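Local coordinates for protein chitinase A (Cycas revoluta, PDB 4MNK) that probably binds chitin and hydrolyses its beta-1,4-linked N-acetylglucosamine chains, as a class V plant chitinase of glycosyl hydrolase family 18, at residues Trp198-Ala206 against Pro239-Leu247. Sequence-based numbering, arbitrary orientation. Where two conformers were deposited one is given.
Sequences WENFTGAPA and PLFGRSWLL. With NAG (2-acetamido-2-deoxy-beta-D-glucopyranose), chain C; NAG (2-acetamido-2-deoxy-beta-D-glucopyranose), chain B; NAG (2-acetamido-2-deoxy-beta-D-glucopyranose), chain D.
Trp-245 slides its indole into the curl of the 198-206 loop, CG anti to its own carbonyl carbon (chi1 -76°), which helps to carry the ring off the strand. Its NE1 gives a bent hydrogen bond to Glu-199 O (3.0 Å, 142° at the hydrogen); the acceptor lies in the ring plane, while NE1 is tilted out of that carbonyl's plane. Over one face sits Thr-202, its CA 3.9 Å from the centroid of the six-membered ring and 11° off the normal, a CH-pi contact. Thr-202 CG2 reaches on to Leu-247 CD2 at 3.8 Å, whereas OG1 is hydrogen-bonded to Gly-254 O. The Glu-199 carboxylate is nearly coplanar with the indole; its OE2 is hydrogen-bonded to His-195 ND1. A leucine in place of Trp-245 would probably leave Glu-199 O without its indole donor and open a gap under Thr-202. Farther along, Pro-205 CG rests on Arg-243 CB (3.6 Å), and the bent arginine chain runs on to a salt bridge with Asp-193. The contact joins two glycan sites of the family 18 TIM barrel: Phe-241 and Arg-243 line one, Trp-198 and Glu-199 the other, where NAG (chain C) C5 lies 3.5 Å above the Trp-198 ring plane. The loop between strand 186-190 and helix 217-227 is thus laid along strand 234-247, whose neighbour, strand 300-304, brings Trp-301 steeply inclined against Trp-245.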
loop_
_atom_site.group_PDB
_atom_site.type_symbol
_atom_site.label_atom_id
_atom_site.label_comp_id
_atom_site.label_asym_id
_atom_site.label_seq_id
_atom_site.Cartn_x
_atom_site.Cartn_y
_atom_site.Cartn_z
ATOM N N TRP A 198 16.171 -2.053 11.146
ATOM C CA TRP A 198 16.363 -3.399 11.690
ATOM C C TRP A 198 17.696 -3.999 11.235
ATOM O O TRP A 198 18.157 -4.998 11.792
ATOM C CB TRP A 198 15.191 -4.316 11.319
ATOM C CG TRP A 198 14.974 -4.495 9.842
ATOM C CD1 TRP A 198 15.555 -5.430 9.036
ATOM C CD2 TRP A 198 14.100 -3.729 9.002
ATOM N NE1 TRP A 198 15.104 -5.292 7.744
ATOM C CE2 TRP A 198 14.209 -4.256 7.695
ATOM C CE3 TRP A 198 13.234 -2.650 9.227
ATOM C CZ2 TRP A 198 13.484 -3.740 6.616
ATOM C CZ3 TRP A 198 12.515 -2.136 8.150
ATOM C CH2 TRP A 198 12.647 -2.683 6.862
ATOM N N GLU A 199 18.298 -3.380 10.221
ATOM C CA GLU A 199 19.628 -3.738 9.733
ATOM C C GLU A 199 20.638 -2.696 10.204
ATOM O O GLU A 199 20.322 -1.506 10.274
ATOM C CB GLU A 199 19.647 -3.785 8.203
ATOM C CG GLU A 199 18.701 -4.799 7.571
ATOM C CD GLU A 199 18.382 -4.482 6.118
ATOM O OE1 GLU A 199 18.272 -3.287 5.773
ATOM O OE2 GLU A 199 18.227 -5.429 5.321
ATOM N N ASN A 200 21.855 -3.140 10.507
ATOM C CA ASN A 200 22.928 -2.231 10.932
ATOM C C ASN A 200 23.762 -1.650 9.774
ATOM O O ASN A 200 24.918 -1.254 9.962
ATOM C CB ASN A 200 23.816 -2.883 12.005
ATOM C CG ASN A 200 24.241 -4.298 11.646
ATOM O OD1 ASN A 200 24.390 -4.642 10.474
ATOM N ND2 ASN A 200 24.448 -5.125 12.665
ATOM N N PHE A 201 23.163 -1.628 8.585
ATOM C CA PHE A 201 23.749 -1.005 7.403
ATOM C C PHE A 201 22.663 -0.237 6.663
ATOM O O PHE A 201 21.494 -0.621 6.706
ATOM C CB PHE A 201 24.357 -2.053 6.466
ATOM C CG PHE A 201 25.577 -2.728 7.018
ATOM C CD1 PHE A 201 26.794 -2.068 7.058
ATOM C CD2 PHE A 201 25.509 -4.027 7.491
ATOM C CE1 PHE A 201 27.918 -2.690 7.566
ATOM C CE2 PHE A 201 26.629 -4.653 8.000
ATOM C CZ PHE A 201 27.833 -3.983 8.039
ATOM N N THR A 202 23.052 0.842 5.989
ATOM C CA THR A 202 22.117 1.599 5.147
ATOM C C THR A 202 21.863 0.856 3.843
ATOM O O THR A 202 22.735 0.137 3.343
ATOM C CB THR A 202 22.623 3.019 4.823
ATOM O OG1 THR A 202 23.818 2.942 4.036
ATOM C CG2 THR A 202 22.889 3.813 6.101
ATOM N N GLY A 203 20.663 1.030 3.303
ATOM C CA GLY A 203 20.265 0.387 2.057
ATOM C C GLY A 203 19.099 1.110 1.414
ATOM O O GLY A 203 18.553 2.056 1.988
ATOM N N ALA A 204 18.722 0.661 0.220
ATOM C CA ALA A 204 17.607 1.243 -0.524
ATOM C C ALA A 204 16.311 0.519 -0.154
ATOM O O ALA A 204 16.106 -0.627 -0.564
ATOM C CB ALA A 204 17.871 1.158 -2.020
ATOM N N PRO A 205 15.428 1.182 0.623
ATOM C CA PRO A 205 14.254 0.501 1.185
ATOM C C PRO A 205 13.239 0.013 0.151
ATOM O O PRO A 205 12.451 -0.886 0.444
ATOM C CB PRO A 205 13.622 1.568 2.087
ATOM C CG PRO A 205 14.697 2.568 2.326
ATOM C CD PRO A 205 15.518 2.578 1.087
ATOM N N ALA A 206 13.255 0.594 -1.046
ATOM C CA ALA A 206 12.310 0.200 -2.087
ATOM C C ALA A 206 12.990 -0.004 -3.445
ATOM O O ALA A 206 12.399 0.250 -4.496
ATOM C CB ALA A 206 11.161 1.206 -2.179
ATOM N N PRO A 239 6.473 3.938 -2.105
ATOM C CA PRO A 239 6.317 4.624 -0.825
ATOM C C PRO A 239 6.500 6.137 -0.933
ATOM O O PRO A 239 7.337 6.615 -1.709
ATOM C CB PRO A 239 7.435 4.020 0.022
ATOM C CG PRO A 239 8.504 3.701 -0.959
ATOM C CD PRO A 239 7.801 3.305 -2.232
ATOM N N LEU A 240 5.709 6.876 -0.159
ATOM C CA LEU A 240 5.880 8.323 -0.031
ATOM C C LEU A 240 6.592 8.671 1.277
ATOM O O LEU A 240 6.526 9.801 1.767
ATOM C CB LEU A 240 4.537 9.047 -0.157
ATOM C CG LEU A 240 3.929 9.020 -1.561
ATOM C CD1 LEU A 240 2.555 9.667 -1.558
ATOM C CD2 LEU A 240 4.844 9.693 -2.579
ATOM N N PHE A 241 7.283 7.675 1.823
ATOM C CA PHE A 241 8.114 7.828 3.000
ATOM C C PHE A 241 9.441 7.135 2.734
ATOM O O PHE A 241 9.540 6.282 1.845
ATOM C CB PHE A 241 7.433 7.201 4.224
ATOM C CG PHE A 241 7.308 5.701 4.147
ATOM C CD1 PHE A 241 6.230 5.109 3.497
ATOM C CD2 PHE A 241 8.281 4.876 4.711
ATOM C CE1 PHE A 241 6.119 3.722 3.413
ATOM C CE2 PHE A 241 8.175 3.487 4.630
ATOM C CZ PHE A 241 7.092 2.913 3.980
ATOM N N GLY A 242 10.450 7.505 3.512
ATOM C CA GLY A 242 11.745 6.850 3.466
ATOM C C GLY A 242 12.047 6.160 4.777
ATOM O O GLY A 242 11.398 6.427 5.792
ATOM N N ARG A 243 13.022 5.258 4.745
ATOM C CA ARG A 243 13.524 4.608 5.949
ATOM C C ARG A 243 14.836 5.261 6.356
ATOM O O ARG A 243 15.709 5.499 5.514
ATOM C CB ARG A 243 13.710 3.107 5.724
ATOM C CG ARG A 243 12.410 2.326 5.589
ATOM C CD ARG A 243 11.795 2.051 6.946
ATOM N NE ARG A 243 10.444 1.515 6.834
ATOM C CZ ARG A 243 9.563 1.499 7.829
ATOM N NH1 ARG A 243 9.886 1.992 9.019
ATOM N NH2 ARG A 243 8.355 0.993 7.632
ATOM N N SER A 244 14.966 5.551 7.645
ATOM C CA SER A 244 16.105 6.308 8.144
ATOM C C SER A 244 16.937 5.531 9.151
ATOM O O SER A 244 16.423 4.675 9.883
ATOM C CB SER A 244 15.630 7.616 8.773
ATOM O OG SER A 244 14.849 7.347 9.921
ATOM N N TRP A 245 18.221 5.870 9.184
ATOM C CA TRP A 245 19.195 5.277 10.085
ATOM C C TRP A 245 19.997 6.386 10.748
ATOM O O TRP A 245 20.097 7.500 10.217
ATOM C CB TRP A 245 20.205 4.446 9.299
ATOM C CG TRP A 245 19.785 3.107 8.778
ATOM C CD1 TRP A 245 20.038 1.892 9.348
ATOM C CD2 TRP A 245 19.121 2.834 7.537
ATOM N NE1 TRP A 245 19.550 0.883 8.557
ATOM C CE2 TRP A 245 18.980 1.433 7.440
ATOM C CE3 TRP A 245 18.608 3.637 6.512
ATOM C CZ2 TRP A 245 18.363 0.816 6.349
ATOM C CZ3 TRP A 245 17.985 3.020 5.429
ATOM C CH2 TRP A 245 17.868 1.623 5.360
ATOM N N LEU A 246 20.591 6.063 11.894
ATOM C CA LEU A 246 21.667 6.866 12.459
ATOM C C LEU A 246 22.990 6.229 12.051
ATOM O O LEU A 246 23.190 5.026 12.240
ATOM C CB LEU A 246 21.556 6.950 13.984
ATOM C CG LEU A 246 20.297 7.611 14.554
ATOM C CD1 LEU A 246 20.301 7.550 16.074
ATOM C CD2 LEU A 246 20.159 9.052 14.080
ATOM N N LEU A 247 23.880 7.034 11.476
ATOM C CA LEU A 247 25.166 6.545 10.987
ATOM C C LEU A 247 26.146 6.301 12.122
ATOM O O LEU A 247 26.190 7.063 13.093
ATOM C CB LEU A 247 25.773 7.532 9.986
ATOM C CG LEU A 247 25.009 7.765 8.680
ATOM C CD1 LEU A 247 25.592 8.952 7.939
ATOM C CD2 LEU A 247 25.014 6.523 7.800
HETATM C C1 NAG C . 11.784 -7.312 6.769
HETATM C C2 NAG C . 10.487 -6.847 6.105
HETATM C C3 NAG C . 9.988 -5.515 6.670
HETATM C C4 NAG C . 10.010 -5.490 8.197
HETATM C C5 NAG C . 11.333 -6.050 8.739
HETATM C C6 NAG C . 11.332 -6.145 10.264
HETATM C C7 NAG C . 10.379 -7.737 3.823
HETATM C C8 NAG C . 10.609 -7.472 2.364
HETATM N N2 NAG C . 10.657 -6.739 4.665
HETATM O O3 NAG C . 8.678 -5.277 6.198
HETATM O O4 NAG C . 9.825 -4.161 8.640
HETATM O O5 NAG C . 11.626 -7.322 8.177
HETATM O O6 NAG C . 10.362 -7.073 10.699
HETATM O O7 NAG C . 9.962 -8.837 4.194
HETATM C C1 NAG B . 1.744 2.487 8.449
HETATM C C2 NAG B . 2.325 3.859 8.771
HETATM C C3 NAG B . 2.040 4.234 10.223
HETATM C C4 NAG B . 0.565 4.041 10.597
HETATM C C5 NAG B . -0.012 2.727 10.046
HETATM C C6 NAG B . -1.537 2.699 10.144
HETATM C C7 NAG B . 4.282 4.546 7.482
HETATM C C8 NAG B . 5.775 4.485 7.357
HETATM N N2 NAG B . 3.754 3.890 8.515
HETATM O O3 NAG B . 2.413 5.580 10.425
HETATM O O4 NAG B . 0.444 4.033 12.006
HETATM O O5 NAG B . 0.350 2.507 8.691
HETATM O O6 NAG B . -2.103 3.654 9.271
HETATM O O7 NAG B . 3.619 5.177 6.658
HETATM C C1 NAG D . 15.427 -10.975 5.524
HETATM C C2 NAG D . 14.801 -11.107 6.913
HETATM C C3 NAG D . 13.456 -10.378 7.008
HETATM C C4 NAG D . 13.456 -8.993 6.354
HETATM C C5 NAG D . 14.141 -9.074 4.983
HETATM C C6 NAG D . 14.246 -7.731 4.265
HETATM C C7 NAG D . 15.442 -13.200 8.014
HETATM C C8 NAG D . 15.097 -14.643 8.235
HETATM N N2 NAG D . 14.612 -12.511 7.230
HETATM O O1 NAG D . 16.751 -11.458 5.555
HETATM O O3 NAG D . 13.066 -10.274 8.360
HETATM O O4 NAG D . 12.106 -8.603 6.208
HETATM O O5 NAG D . 15.440 -9.620 5.120
HETATM O O6 NAG D . 15.065 -6.841 4.993
HETATM O O7 NAG D . 16.440 -12.718 8.546
#